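Local structure of uncharacterized protein (3NNG) at residues Ala94-Arg99 against Phe138-Leu143; Thr50-Gly55 against Ser83-Gly88; Arg19-Val24 against Val67-Val72; Gly76-Lys81 against Pro123-Ile128; Cys26-Ala31 against Ala57-Cys62. The protein is of unknown function but carries a calcium-binding F5/8 type C (discoidin-like) domain, a fold that in relatives often serves in carbohydrate or ligand binding. The protein carries 1 engineered substitution. All coordinates share one frame; numbering follows the deposited sequence.

Contact 1: residues Ala94-Arg99 against Phe138-Leu143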
# COMPACT_ATOMS: atom_id res chain seq x y z
N ALA A 94 -2.53 -1.97 -9.29
CA ALA A 94 -2.39 -0.67 -8.67
C ALA A 94 -1.36 0.16 -9.39
O ALA A 94 -0.53 -0.37 -10.13
CB ALA A 94 -1.98 -0.80 -7.18
N GLU A 95 -1.42 1.46 -9.12
CA GLU A 95 -0.43 2.41 -9.59
C GLU A 95 0.13 3.14 -8.38
O GLU A 95 -0.59 3.38 -7.40
CB GLU A 95 -1.09 3.40 -10.55
CG GLU A 95 -0.12 4.20 -11.36
CD GLU A 95 -0.40 4.10 -12.85
OE1 GLU A 95 -1.56 3.80 -13.22
OE2 GLU A 95 0.55 4.31 -13.65
N ILE A 96 1.41 3.49 -8.44
CA ILE A 96 2.11 4.11 -7.32
C ILE A 96 2.54 5.54 -7.65
O ILE A 96 3.04 5.80 -8.74
CB ILE A 96 3.40 3.31 -6.96
CG1 ILE A 96 3.05 1.92 -6.43
CG2 ILE A 96 4.25 4.07 -5.96
CD1 ILE A 96 2.13 1.93 -5.23
N LYS A 97 2.35 6.46 -6.70
CA LYS A 97 2.95 7.79 -6.77
C LYS A 97 3.74 8.04 -5.49
O LYS A 97 3.32 7.64 -4.41
CB LYS A 97 1.90 8.89 -6.94
CG LYS A 97 1.06 8.77 -8.20
CD LYS A 97 0.28 10.05 -8.48
CE LYS A 97 0.09 10.26 -9.98
NZ LYS A 97 -0.70 9.20 -10.66
N VAL A 98 4.89 8.70 -5.62
CA VAL A 98 5.67 9.13 -4.46
C VAL A 98 5.99 10.61 -4.56
O VAL A 98 5.94 11.19 -5.64
CB VAL A 98 7.00 8.35 -4.34
CG1 VAL A 98 6.73 6.85 -4.20
CG2 VAL A 98 7.85 8.60 -5.57
N ARG A 99 6.29 11.20 -3.41
CA ARG A 99 6.76 12.58 -3.34
C ARG A 99 8.10 12.55 -2.58
O ARG A 99 8.20 11.99 -1.49
CB ARG A 99 5.75 13.45 -2.60
CG ARG A 99 5.93 14.95 -2.79
CD ARG A 99 4.93 15.74 -1.95
NE ARG A 99 4.95 15.31 -0.55
CZ ARG A 99 5.89 15.64 0.34
NH1 ARG A 99 6.90 16.42 -0.01
NH2 ARG A 99 5.81 15.17 1.59
N PHE A 138 4.15 8.36 0.11
CA PHE A 138 3.88 7.25 -0.80
C PHE A 138 2.38 7.08 -0.92
O PHE A 138 1.68 7.04 0.09
CB PHE A 138 4.51 5.97 -0.23
CG PHE A 138 4.12 4.69 -0.94
CD1 PHE A 138 2.92 4.06 -0.65
CD2 PHE A 138 4.99 4.06 -1.82
CE1 PHE A 138 2.56 2.86 -1.27
CE2 PHE A 138 4.65 2.87 -2.45
CZ PHE A 138 3.43 2.26 -2.17
N ARG A 139 1.88 7.01 -2.15
CA ARG A 139 0.46 6.72 -2.39
C ARG A 139 0.29 5.53 -3.32
O ARG A 139 0.98 5.42 -4.34
CB ARG A 139 -0.28 7.92 -2.98
CG ARG A 139 -1.82 7.70 -3.08
CD ARG A 139 -2.60 9.02 -3.27
NE ARG A 139 -2.32 9.98 -2.20
CZ ARG A 139 -3.09 11.05 -1.93
NH1 ARG A 139 -4.18 11.29 -2.64
NH2 ARG A 139 -2.76 11.88 -0.95
N ILE A 140 -0.64 4.64 -2.98
CA ILE A 140 -1.02 3.59 -3.90
C ILE A 140 -2.47 3.76 -4.38
O ILE A 140 -3.41 3.66 -3.61
CB ILE A 140 -0.76 2.18 -3.30
CG1 ILE A 140 -1.17 1.07 -4.28
CG2 ILE A 140 -1.45 2.01 -1.95
CD1 ILE A 140 -0.67 -0.32 -3.87
N ASN A 141 -2.62 4.04 -5.67
CA ASN A 141 -3.94 4.14 -6.30
C ASN A 141 -4.37 2.77 -6.80
O ASN A 141 -3.78 2.24 -7.76
CB ASN A 141 -3.91 5.15 -7.46
CG ASN A 141 -3.71 6.58 -6.97
OD1 ASN A 141 -4.44 7.05 -6.10
ND2 ASN A 141 -2.72 7.27 -7.53
N CYS A 142 -5.39 2.20 -6.15
CA CYS A 142 -5.85 0.85 -6.45
C CYS A 142 -6.78 0.89 -7.65
O CYS A 142 -7.80 1.57 -7.62
CB CYS A 142 -6.53 0.23 -5.22
SG CYS A 142 -5.38 0.19 -3.80
N LEU A 143 -6.39 0.17 -8.70
CA LEU A 143 -7.14 0.16 -9.95
C LEU A 143 -8.21 -0.93 -10.01
O LEU A 143 -9.37 -0.65 -10.29
CB LEU A 143 -6.18 0.05 -11.15
CG LEU A 143 -5.16 1.19 -11.22
CD1 LEU A 143 -4.16 0.96 -12.35
CD2 LEU A 143 -5.86 2.55 -11.37
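Ile96 meets Phe138 and Ile140 on the inner face of an antiparallel pair in the beta sandwich of the F5/8 type C (discoidin) fold. Start at Ile96 CB, which lies near Arg139 O. With CG2 anti to the backbone N and CG1 beside that nitrogen (chi1 -66°), the two branches part: CG2 comes to 3.7 Å from Phe138 CE2, while CG1 packs on Phe77 of strand 71-79. The tip does most of the work. CD1 sits 3.3 Å from Phe138 CZ, obliquely to the ring, and 3.5 Å from Ile140 CB, a tight carbon pair. Ala94 CB continues the apolar row against Ile140 CG1, and Val98 CG1 meets Phe138 CD2 obliquely, 4.1 Å away. Four backbone hydrogen bonds tie the strands, in the two hydrogen-bonded pairs Glu95 with Asn141 and Lys97 with Arg139. Those four residues send their side chains to the other, partly exposed face, where Arg139 makes a cation-pi contact with Trp63. At the end of the pair Leu143 crosses Glu95, its CD1 3.9 Å from Glu95 OE1.

Contact 2: residues Thr50-Gly55 against Ser83-Gly88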
# COMPACT_ATOMS: atom_id res chain seq x y z
N THR A 50 -7.74 -5.01 8.64
CA THR A 50 -7.46 -4.59 7.28
C THR A 50 -8.03 -3.22 6.98
O THR A 50 -9.05 -2.81 7.55
CB THR A 50 -8.05 -5.62 6.29
OG1 THR A 50 -7.71 -5.24 4.95
CG2 THR A 50 -9.56 -5.66 6.44
N TRP A 51 -7.35 -2.52 6.09
CA TRP A 51 -7.93 -1.37 5.41
C TRP A 51 -8.88 -1.92 4.33
O TRP A 51 -8.55 -2.87 3.64
CB TRP A 51 -6.84 -0.50 4.76
CG TRP A 51 -7.41 0.58 3.90
CD1 TRP A 51 -8.24 1.58 4.29
CD2 TRP A 51 -7.21 0.75 2.48
NE1 TRP A 51 -8.56 2.39 3.22
CE2 TRP A 51 -7.95 1.90 2.10
CE3 TRP A 51 -6.48 0.06 1.51
CZ2 TRP A 51 -7.98 2.36 0.78
CZ3 TRP A 51 -6.51 0.52 0.20
CH2 TRP A 51 -7.26 1.66 -0.15
N PHE A 52 -10.05 -1.33 4.21
CA PHE A 52 -11.00 -1.79 3.21
C PHE A 52 -11.82 -0.60 2.77
O PHE A 52 -12.15 0.26 3.59
CB PHE A 52 -11.90 -2.90 3.76
CG PHE A 52 -12.66 -3.65 2.70
CD1 PHE A 52 -12.02 -4.59 1.89
CD2 PHE A 52 -14.02 -3.42 2.50
CE1 PHE A 52 -12.72 -5.29 0.89
CE2 PHE A 52 -14.74 -4.12 1.51
CZ PHE A 52 -14.09 -5.05 0.70
N THR A 53 -12.15 -0.53 1.49
CA THR A 53 -12.82 0.65 0.98
C THR A 53 -13.60 0.37 -0.30
O THR A 53 -13.61 -0.75 -0.81
CB THR A 53 -11.77 1.73 0.67
OG1 THR A 53 -12.40 2.95 0.29
CG2 THR A 53 -10.86 1.24 -0.44
N TRP A 54 -14.27 1.40 -0.79
CA TRP A 54 -14.91 1.38 -2.10
C TRP A 54 -13.84 1.46 -3.18
O TRP A 54 -12.85 2.19 -3.04
CB TRP A 54 -15.83 2.60 -2.25
CG TRP A 54 -17.11 2.46 -1.52
CD1 TRP A 54 -18.26 1.89 -1.99
CD2 TRP A 54 -17.40 2.92 -0.19
NE1 TRP A 54 -19.24 1.95 -1.04
CE2 TRP A 54 -18.75 2.58 0.08
CE3 TRP A 54 -16.66 3.57 0.80
CZ2 TRP A 54 -19.37 2.87 1.29
CZ3 TRP A 54 -17.27 3.86 2.00
CH2 TRP A 54 -18.61 3.50 2.25
N GLY A 55 -14.05 0.71 -4.27
CA GLY A 55 -13.17 0.74 -5.43
C GLY A 55 -13.42 1.98 -6.27
O GLY A 55 -14.31 2.76 -5.94
N SER A 83 -8.65 -8.78 4.70
CA SER A 83 -9.28 -9.85 5.48
C SER A 83 -10.67 -9.45 5.98
O SER A 83 -11.12 -9.95 7.00
CB SER A 83 -8.40 -10.24 6.67
OG SER A 83 -8.10 -9.09 7.47
N ALA A 84 -11.33 -8.55 5.26
CA ALA A 84 -12.66 -8.09 5.64
C ALA A 84 -13.73 -8.95 4.99
O ALA A 84 -14.72 -9.32 5.63
CB ALA A 84 -12.85 -6.63 5.22
N TYR A 85 -13.51 -9.27 3.71
CA TYR A 85 -14.48 -10.02 2.93
C TYR A 85 -13.78 -10.99 1.97
O TYR A 85 -12.56 -11.14 2.00
CB TYR A 85 -15.40 -9.08 2.17
CG TYR A 85 -16.29 -8.23 3.06
CD1 TYR A 85 -17.49 -8.74 3.56
CD2 TYR A 85 -15.94 -6.93 3.38
CE1 TYR A 85 -18.31 -7.97 4.37
CE2 TYR A 85 -16.76 -6.15 4.19
CZ TYR A 85 -17.95 -6.67 4.67
OH TYR A 85 -18.77 -5.90 5.47
N GLY A 86 -14.57 -11.65 1.12
CA GLY A 86 -14.03 -12.66 0.24
C GLY A 86 -12.86 -12.23 -0.62
O GLY A 86 -12.69 -11.06 -0.93
N SER A 87 -12.09 -13.22 -1.05
CA SER A 87 -10.83 -13.02 -1.75
C SER A 87 -11.00 -12.34 -3.10
O SER A 87 -10.05 -11.84 -3.68
CB SER A 87 -10.13 -14.37 -1.95
OG SER A 87 -10.83 -15.11 -2.93
N GLY A 88 -12.23 -12.36 -3.61
CA GLY A 88 -12.54 -11.64 -4.83
C GLY A 88 -12.35 -10.13 -4.69
O GLY A 88 -12.38 -9.41 -5.68
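The Phe52 ring takes Ala84 CB over one face, a CH-pi contact with the methyl 4.2 Å from the ring centroid and offset toward the rim, 25° off the normal. In the discoidin-type beta sandwich this joins strand 51-54 to the loop between strands 71-79 and 93-100. Tyr85 CD2 lies on the same side of the Phe52 ring as the Ala84 methyl. The two aromatic planes are inclined at 48°, so the rings meet obliquely; the closest atoms are Phe52 CE2 and Tyr85 CD2, 3.6 Å apart. Elsewhere, Tyr30 meets Phe52 edge-to-face, and Tyr37 of helix 34-37 touches Phe52, Ala84 and Tyr85 alike. With CG anti to the backbone N (chi1 -166°), Phe52 carries its ring out to that loop.

Beside the ring, Thr50, whose side chain is about 6 Å from the bound calcium ion, packs on Ser83 and Ala84. Its CG2 lies 3.6 Å from Ala84 CB, so the Ala84 methyl is shared between a threonine methyl and an aromatic face. No hydrogen bond crosses between the segments. Gln82 holds both Ala84 N and Tyr85 O, fixing the loop backbone, and Ser83 OG bonds to Ile47 O. The Thr50 hydroxyl turns back along its own chain: OG1 donates to Trp51 O at 2.8 Å, coming from above the carbonyl plane.

Contact 3: residues Arg19-Val24 against Val67-Val72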
# COMPACT_ATOMS: atom_id res chain seq x y z
N ARG A 19 7.19 1.39 10.73
CA ARG A 19 5.99 2.15 10.33
C ARG A 19 5.35 2.96 11.48
O ARG A 19 4.43 3.74 11.25
CB ARG A 19 4.94 1.20 9.73
CG ARG A 19 5.41 0.45 8.47
CD ARG A 19 4.47 -0.68 8.07
NE ARG A 19 4.41 -1.72 9.09
CZ ARG A 19 3.67 -2.83 9.00
NH1 ARG A 19 2.91 -3.06 7.92
NH2 ARG A 19 3.69 -3.70 10.00
N SER A 20 5.85 2.76 12.69
CA SER A 20 5.18 3.28 13.89
C SER A 20 5.04 4.80 13.94
O SER A 20 4.23 5.31 14.70
CB SER A 20 5.90 2.80 15.15
OG SER A 20 7.20 3.36 15.21
N ALA A 21 5.82 5.52 13.15
CA ALA A 21 5.71 6.98 13.14
C ALA A 21 5.14 7.49 11.82
O ALA A 21 5.07 8.70 11.59
CB ALA A 21 7.07 7.65 13.46
N TRP A 22 4.75 6.57 10.96
CA TRP A 22 4.02 6.93 9.75
C TRP A 22 2.69 7.64 10.05
O TRP A 22 2.04 7.40 11.08
CB TRP A 22 3.74 5.69 8.91
CG TRP A 22 4.95 5.18 8.22
CD1 TRP A 22 6.25 5.60 8.39
CD2 TRP A 22 4.99 4.14 7.25
NE1 TRP A 22 7.09 4.87 7.57
CE2 TRP A 22 6.34 3.97 6.86
CE3 TRP A 22 4.01 3.33 6.65
CZ2 TRP A 22 6.73 3.04 5.91
CZ3 TRP A 22 4.39 2.40 5.72
CH2 TRP A 22 5.74 2.26 5.36
N SER A 23 2.29 8.51 9.14
CA SER A 23 1.01 9.20 9.23
C SER A 23 0.22 8.80 7.98
O SER A 23 0.56 9.19 6.86
CB SER A 23 1.23 10.72 9.29
OG SER A 23 0.01 11.43 9.39
N VAL A 24 -0.82 8.00 8.16
CA VAL A 24 -1.47 7.35 7.03
C VAL A 24 -2.88 7.87 6.80
O VAL A 24 -3.55 8.31 7.73
CB VAL A 24 -1.52 5.81 7.21
CG1 VAL A 24 -0.13 5.26 7.53
CG2 VAL A 24 -2.50 5.43 8.31
N VAL A 67 2.56 9.36 4.91
CA VAL A 67 3.66 10.30 5.10
C VAL A 67 4.69 9.60 5.98
O VAL A 67 4.40 9.25 7.12
CB VAL A 67 3.19 11.58 5.83
CG1 VAL A 67 4.27 12.65 5.79
CG2 VAL A 67 1.90 12.10 5.21
N LEU A 68 5.87 9.35 5.43
CA LEU A 68 6.94 8.71 6.19
C LEU A 68 7.56 9.74 7.11
O LEU A 68 7.71 10.89 6.72
CB LEU A 68 8.00 8.12 5.24
CG LEU A 68 7.55 6.93 4.37
CD1 LEU A 68 6.54 7.33 3.30
CD2 LEU A 68 8.75 6.23 3.71
N ASP A 69 7.92 9.35 8.33
CA ASP A 69 8.63 10.29 9.20
C ASP A 69 10.11 10.37 8.80
O ASP A 69 10.72 11.43 8.88
CB ASP A 69 8.53 9.87 10.66
CG ASP A 69 9.03 8.46 10.90
OD1 ASP A 69 8.43 7.50 10.36
OD2 ASP A 69 10.03 8.30 11.63
N ARG A 70 10.67 9.24 8.37
CA ARG A 70 12.04 9.20 7.85
C ARG A 70 12.00 8.77 6.39
O ARG A 70 11.68 7.62 6.09
CB ARG A 70 12.91 8.22 8.65
CG ARG A 70 14.24 7.87 7.98
CD ARG A 70 15.05 6.81 8.77
NE ARG A 70 14.44 5.48 8.74
CZ ARG A 70 14.63 4.60 7.75
NH1 ARG A 70 15.40 4.89 6.72
NH2 ARG A 70 14.04 3.41 7.81
N PRO A 71 12.33 9.69 5.48
CA PRO A 71 12.34 9.35 4.05
C PRO A 71 13.29 8.20 3.74
O PRO A 71 14.33 8.04 4.39
CB PRO A 71 12.84 10.62 3.37
CG PRO A 71 12.79 11.70 4.39
CD PRO A 71 12.53 11.12 5.75
N VAL A 72 12.93 7.39 2.75
CA VAL A 72 13.76 6.24 2.42
C VAL A 72 14.06 6.17 0.93
O VAL A 72 13.33 6.72 0.10
CB VAL A 72 13.12 4.91 2.86
CG1 VAL A 72 12.58 4.99 4.29
CG2 VAL A 72 12.02 4.49 1.89
O HOH W 1 8.03 4.99 11.49
O HOH W 2 4.85 10.76 9.49
O HOH W 3 9.91 6.23 7.73
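Trp22 lays its indole against Leu68, whose CG lies to one side of the ring plane, out toward the rim and 3.8 Å from NE1. Arg19 CG covers the opposite face, so the ring is held between an aliphatic branch and the shaft of an arginine. At its edge, in the ring plane, Asp69 OD1 comes to 3.5 Å from Trp22 CD1, the carboxylate turned 56° from the indole. Ala21 CB packs against Asp69 CG beside it.

The next shell is water. One molecule accepts from Ala21 N and donates to Asp69 OD1; a second donates to both Ala21 O and Val67 O; a third accepts from Trp22 NE1 at 3.1 Å and from Arg70 N. Behind these, the backbones pair directly: Ser23 and Val67 form an antiparallel hydrogen-bonded pair, with Ser23 N to Val67 O at 3.0 Å and Val67 N to Ser23 O at 2.8 Å. A type I turn from Arg19 to Trp22 leads into this edge of the discoidin sandwich, and Arg19 goes on to a salt bridge with Glu153, one of the calcium-site residues.

The indole faces are thus covered by the aliphatic parts of Leu68 and Arg19, while water satisfies the indole N-H and both peptide groups of Ala21.

Contact 4: residues Gly76-Lys81 against Pro123-Ile128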
# COMPACT_ATOMS: atom_id res chain seq x y z
N GLY A 76 10.93 -1.07 -3.04
CA GLY A 76 9.72 -1.77 -3.45
C GLY A 76 8.71 -1.71 -2.33
O GLY A 76 8.94 -1.06 -1.31
N PHE A 77 7.58 -2.40 -2.51
CA PHE A 77 6.61 -2.51 -1.45
C PHE A 77 5.94 -3.87 -1.52
O PHE A 77 6.17 -4.65 -2.46
CB PHE A 77 5.57 -1.38 -1.55
CG PHE A 77 4.65 -1.53 -2.72
CD1 PHE A 77 5.05 -1.12 -3.99
CD2 PHE A 77 3.40 -2.08 -2.56
CE1 PHE A 77 4.21 -1.27 -5.08
CE2 PHE A 77 2.55 -2.24 -3.64
CZ PHE A 77 2.95 -1.83 -4.90
N SER A 78 5.12 -4.18 -0.53
CA SER A 78 4.41 -5.43 -0.50
C SER A 78 3.04 -5.25 0.12
O SER A 78 2.86 -4.42 1.02
CB SER A 78 5.18 -6.47 0.31
OG SER A 78 5.07 -6.20 1.69
N VAL A 79 2.09 -6.04 -0.37
CA VAL A 79 0.73 -6.02 0.14
C VAL A 79 0.28 -7.46 0.38
O VAL A 79 0.83 -8.40 -0.22
CB VAL A 79 -0.23 -5.27 -0.83
CG1 VAL A 79 0.19 -3.80 -0.95
CG2 VAL A 79 -0.24 -5.91 -2.22
N THR A 80 -0.70 -7.64 1.27
CA THR A 80 -1.30 -8.95 1.53
C THR A 80 -2.75 -8.95 1.03
O THR A 80 -3.23 -7.96 0.48
CB THR A 80 -1.33 -9.26 3.04
OG1 THR A 80 -2.11 -8.27 3.72
CG2 THR A 80 0.11 -9.27 3.62
N LYS A 81 -3.44 -10.07 1.20
CA LYS A 81 -4.89 -10.06 1.07
C LYS A 81 -5.48 -8.98 1.99
O LYS A 81 -4.82 -8.54 2.94
CB LYS A 81 -5.47 -11.41 1.50
CG LYS A 81 -5.15 -11.77 2.96
CD LYS A 81 -5.99 -12.97 3.40
CE LYS A 81 -5.68 -13.35 4.84
NZ LYS A 81 -6.49 -14.50 5.29
N PRO A 123 2.59 -12.10 1.76
CA PRO A 123 2.58 -10.89 0.93
C PRO A 123 3.13 -11.16 -0.46
O PRO A 123 3.81 -12.16 -0.66
CB PRO A 123 3.51 -9.92 1.67
CG PRO A 123 4.15 -10.70 2.77
CD PRO A 123 3.75 -12.14 2.66
N GLN A 124 2.81 -10.29 -1.40
CA GLN A 124 3.46 -10.28 -2.70
C GLN A 124 4.25 -8.99 -2.79
O GLN A 124 3.83 -7.96 -2.25
CB GLN A 124 2.44 -10.38 -3.84
CG GLN A 124 1.69 -11.70 -3.86
CD GLN A 124 0.63 -11.74 -4.92
OE1 GLN A 124 0.86 -11.37 -6.07
NE2 GLN A 124 -0.56 -12.18 -4.53
N TYR A 125 5.38 -9.04 -3.47
CA TYR A 125 6.34 -7.97 -3.47
C TYR A 125 6.40 -7.30 -4.83
O TYR A 125 6.42 -7.96 -5.86
CB TYR A 125 7.71 -8.52 -3.06
CG TYR A 125 7.69 -9.20 -1.72
CD1 TYR A 125 8.01 -8.51 -0.55
CD2 TYR A 125 7.35 -10.54 -1.61
CE1 TYR A 125 7.98 -9.13 0.67
CE2 TYR A 125 7.33 -11.18 -0.38
CZ TYR A 125 7.64 -10.46 0.75
OH TYR A 125 7.62 -11.09 1.97
N ALA A 126 6.39 -5.97 -4.83
CA ALA A 126 6.48 -5.25 -6.09
C ALA A 126 7.72 -4.37 -6.04
O ALA A 126 7.82 -3.47 -5.20
CB ALA A 126 5.23 -4.42 -6.32
N ALA A 127 8.67 -4.66 -6.92
CA ALA A 127 9.94 -3.94 -6.97
C ALA A 127 9.78 -2.53 -7.52
O ALA A 127 9.00 -2.29 -8.45
CB ALA A 127 10.96 -4.74 -7.79
N ILE A 128 10.53 -1.59 -6.94
CA ILE A 128 10.64 -0.24 -7.48
C ILE A 128 12.05 -0.08 -8.02
O ILE A 128 13.04 -0.12 -7.26
CB ILE A 128 10.37 0.82 -6.41
CG1 ILE A 128 8.97 0.66 -5.81
CG2 ILE A 128 10.53 2.23 -7.00
CD1 ILE A 128 7.89 1.11 -6.73
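Phe77 and Ala126 make the tight side of this antiparallel strand pair in the discoidin beta sandwich. Phe77 CG stands between its backbone N and carbonyl carbon (chi1 70°), which swings the ring over its neighbour: Ala126 CB lies over one face, 4.0 Å from the centroid, with CE1 at 3.5 Å. Val79 CG1 sits at the edge of the ring, in its plane, and Leu113 of strand 107-114 meets both Phe77 and Ala126. Phe77 and Ala126 exchange two backbone hydrogen bonds, the one from Ala126 N to Phe77 O spanning 2.7 Å. At Gly76 the strands close up: its CA is 4.1 Å from Ala127 CA and 3.1 Å from Ala126 O, and Ile128 CG1 folds in 3.5 Å from Gly76 CA.

Toward the 123-124 end the bonds lengthen, with Val79 N to Gln124 O at 3.2 Å, and Pro123 and Gln124 are partly exposed. So is Tyr125, while Ala127 is exposed. Tyr125 leans its CD1 on Ser78 CB obliquely, and the buried Ser78 turns its OG to Tyr157 OH. Pro123 lies with its CA and CB against Val79 O, but its side-chain contact is looser: Thr80 CG2 stays 4.0 Å from Pro123 CB.

Contact 5: residues Cys26-Ala31 against Ala57-Cys62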
# COMPACT_ATOMS: atom_id res chain seq x y z
N CYS A 26 -6.44 7.52 3.63
CA CYS A 26 -7.00 6.82 2.48
C CYS A 26 -8.16 7.59 1.88
O CYS A 26 -8.64 8.56 2.46
CB CYS A 26 -7.52 5.45 2.87
SG CYS A 26 -8.85 5.54 4.10
N SER A 27 -8.62 7.13 0.73
CA SER A 27 -9.69 7.77 0.00
C SER A 27 -11.00 7.75 0.79
O SER A 27 -11.69 8.76 0.90
CB SER A 27 -9.88 7.06 -1.32
OG SER A 27 -10.04 5.67 -1.10
N ASN A 28 -11.33 6.59 1.34
CA ASN A 28 -12.59 6.36 2.04
C ASN A 28 -12.37 5.21 3.01
O ASN A 28 -11.48 4.39 2.80
CB ASN A 28 -13.71 5.97 1.06
CG ASN A 28 -14.18 7.13 0.21
OD1 ASN A 28 -14.00 7.14 -1.02
ND2 ASN A 28 -14.79 8.13 0.86
N VAL A 29 -13.18 5.15 4.06
CA VAL A 29 -13.16 3.99 4.95
C VAL A 29 -14.47 3.26 4.78
O VAL A 29 -15.54 3.87 4.89
CB VAL A 29 -12.98 4.39 6.43
CG1 VAL A 29 -13.10 3.17 7.33
CG2 VAL A 29 -11.62 5.08 6.65
N TYR A 30 -14.42 1.96 4.51
CA TYR A 30 -15.65 1.23 4.28
C TYR A 30 -16.63 1.42 5.45
O TYR A 30 -16.24 1.38 6.62
CB TYR A 30 -15.38 -0.26 4.06
CG TYR A 30 -16.64 -1.03 3.72
CD1 TYR A 30 -17.23 -0.93 2.47
CD2 TYR A 30 -17.24 -1.85 4.67
CE1 TYR A 30 -18.38 -1.62 2.17
CE2 TYR A 30 -18.39 -2.54 4.37
CZ TYR A 30 -18.96 -2.43 3.12
OH TYR A 30 -20.10 -3.13 2.82
N ALA A 31 -17.90 1.67 5.14
CA ALA A 31 -18.94 1.78 6.17
C ALA A 31 -18.63 2.93 7.12
O ALA A 31 -19.18 2.99 8.24
CB ALA A 31 -19.07 0.45 6.95
N ALA A 57 -14.78 2.38 -9.12
CA ALA A 57 -15.99 2.41 -9.94
C ALA A 57 -17.15 3.02 -9.17
O ALA A 57 -17.99 3.71 -9.75
CB ALA A 57 -16.35 1.01 -10.39
N ASN A 58 -17.18 2.73 -7.88
CA ASN A 58 -18.22 3.25 -7.00
C ASN A 58 -17.89 4.68 -6.59
O ASN A 58 -18.55 5.64 -7.02
CB ASN A 58 -18.34 2.34 -5.76
CG ASN A 58 -18.68 0.89 -6.12
OD1 ASN A 58 -18.72 0.52 -7.29
ND2 ASN A 58 -18.94 0.07 -5.10
N ALA A 59 -16.83 4.82 -5.80
CA ALA A 59 -16.52 6.08 -5.14
C ALA A 59 -15.74 7.07 -6.01
O ALA A 59 -15.49 8.19 -5.58
CB ALA A 59 -15.75 5.81 -3.84
N GLY A 60 -15.37 6.66 -7.21
CA GLY A 60 -14.62 7.53 -8.10
C GLY A 60 -13.12 7.49 -7.89
O GLY A 60 -12.36 7.73 -8.82
N GLU A 61 -12.69 7.18 -6.67
CA GLU A 61 -11.26 7.03 -6.43
C GLU A 61 -11.03 5.99 -5.35
O GLU A 61 -11.94 5.66 -4.59
CB GLU A 61 -10.64 8.37 -6.02
CG GLU A 61 -11.20 8.91 -4.72
CD GLU A 61 -10.72 10.32 -4.44
OE1 GLU A 61 -10.93 11.20 -5.30
OE2 GLU A 61 -10.14 10.55 -3.35
N CYS A 62 -9.80 5.49 -5.28
CA CYS A 62 -9.48 4.41 -4.34
C CYS A 62 -7.98 4.40 -4.08
O CYS A 62 -7.19 4.03 -4.96
CB CYS A 62 -9.90 3.06 -4.93
SG CYS A 62 -9.66 1.66 -3.79
O HOH W 4 -12.42 4.78 -2.00
O HOH W 5 -14.85 9.22 -3.02
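Ser27 and Asn28 turn their polar ends to the 57-62 segment through their first torsions. In Ser27, OG stands between the backbone N and the carbonyl carbon (chi1 53°), which brings it over the backbone of Cys62, 3.5 Å from CA. In Asn28, CG lies beside its backbone N and opposite the carbonyl carbon (chi1 -73°), sending OD1 out to the methyl of Ala59, 3.6 Å from CB. Glu61 reaches back the other way: its chain runs extended beyond CG, along Ser27, with OE2 4.0 Å from Ser27 CB. That carboxylate oxygen has its polar partner in Trp63 NE1.

No direct hydrogen bond spans the two segments; water does the joining. One molecule bonds Ser27 OG at 2.7 Å and donates to Glu61 O at 2.8 Å. A second donates to both Asn28 OD1, at 3.0 Å, and Ala59 O, at 2.8 Å, so the carbonyl near the end of the short helix 56-59 is tied to the amide oxygen across the contact.

The contact lies on the surface of the discoidin-type sandwich, where the loop following strand 23-26 passes the turn between helix 56-59 and strand 63-68. Gly60 leaves the helix with a positive phi, a backbone shape that favours glycine. Just beyond, Ser27 pairs with Trp63 through backbone hydrogen bonding, and its OG bonds Trp63 N as well. Trp54 of strand 51-54 touches the side chains of both Asn28 and Ala59.

How the contacts relate
Contact 4 is buried, and contact 1 is buried on its Ile96, Phe138 and Ile140 face; both use strand 124-144, and they meet where Phe77 packs on those three residues. In contact 3 the second segment runs on into strand 71-79, but strand 63-68 does the pairing; its centre is about 17 Å from that of contact 4, and it adds water bridges to a buried indole. Contacts 2 and 5 occupy the same side of the chain, joined by Phe52 O to Tyr30 N; the first is aromatic, with no hydrogen bond between its segments, the second polar and water-linked. Cys142 connects contact 1 to this end, its N probably bonding Cys62 O of contact 5 and its SG packing on Trp51 of contact 2.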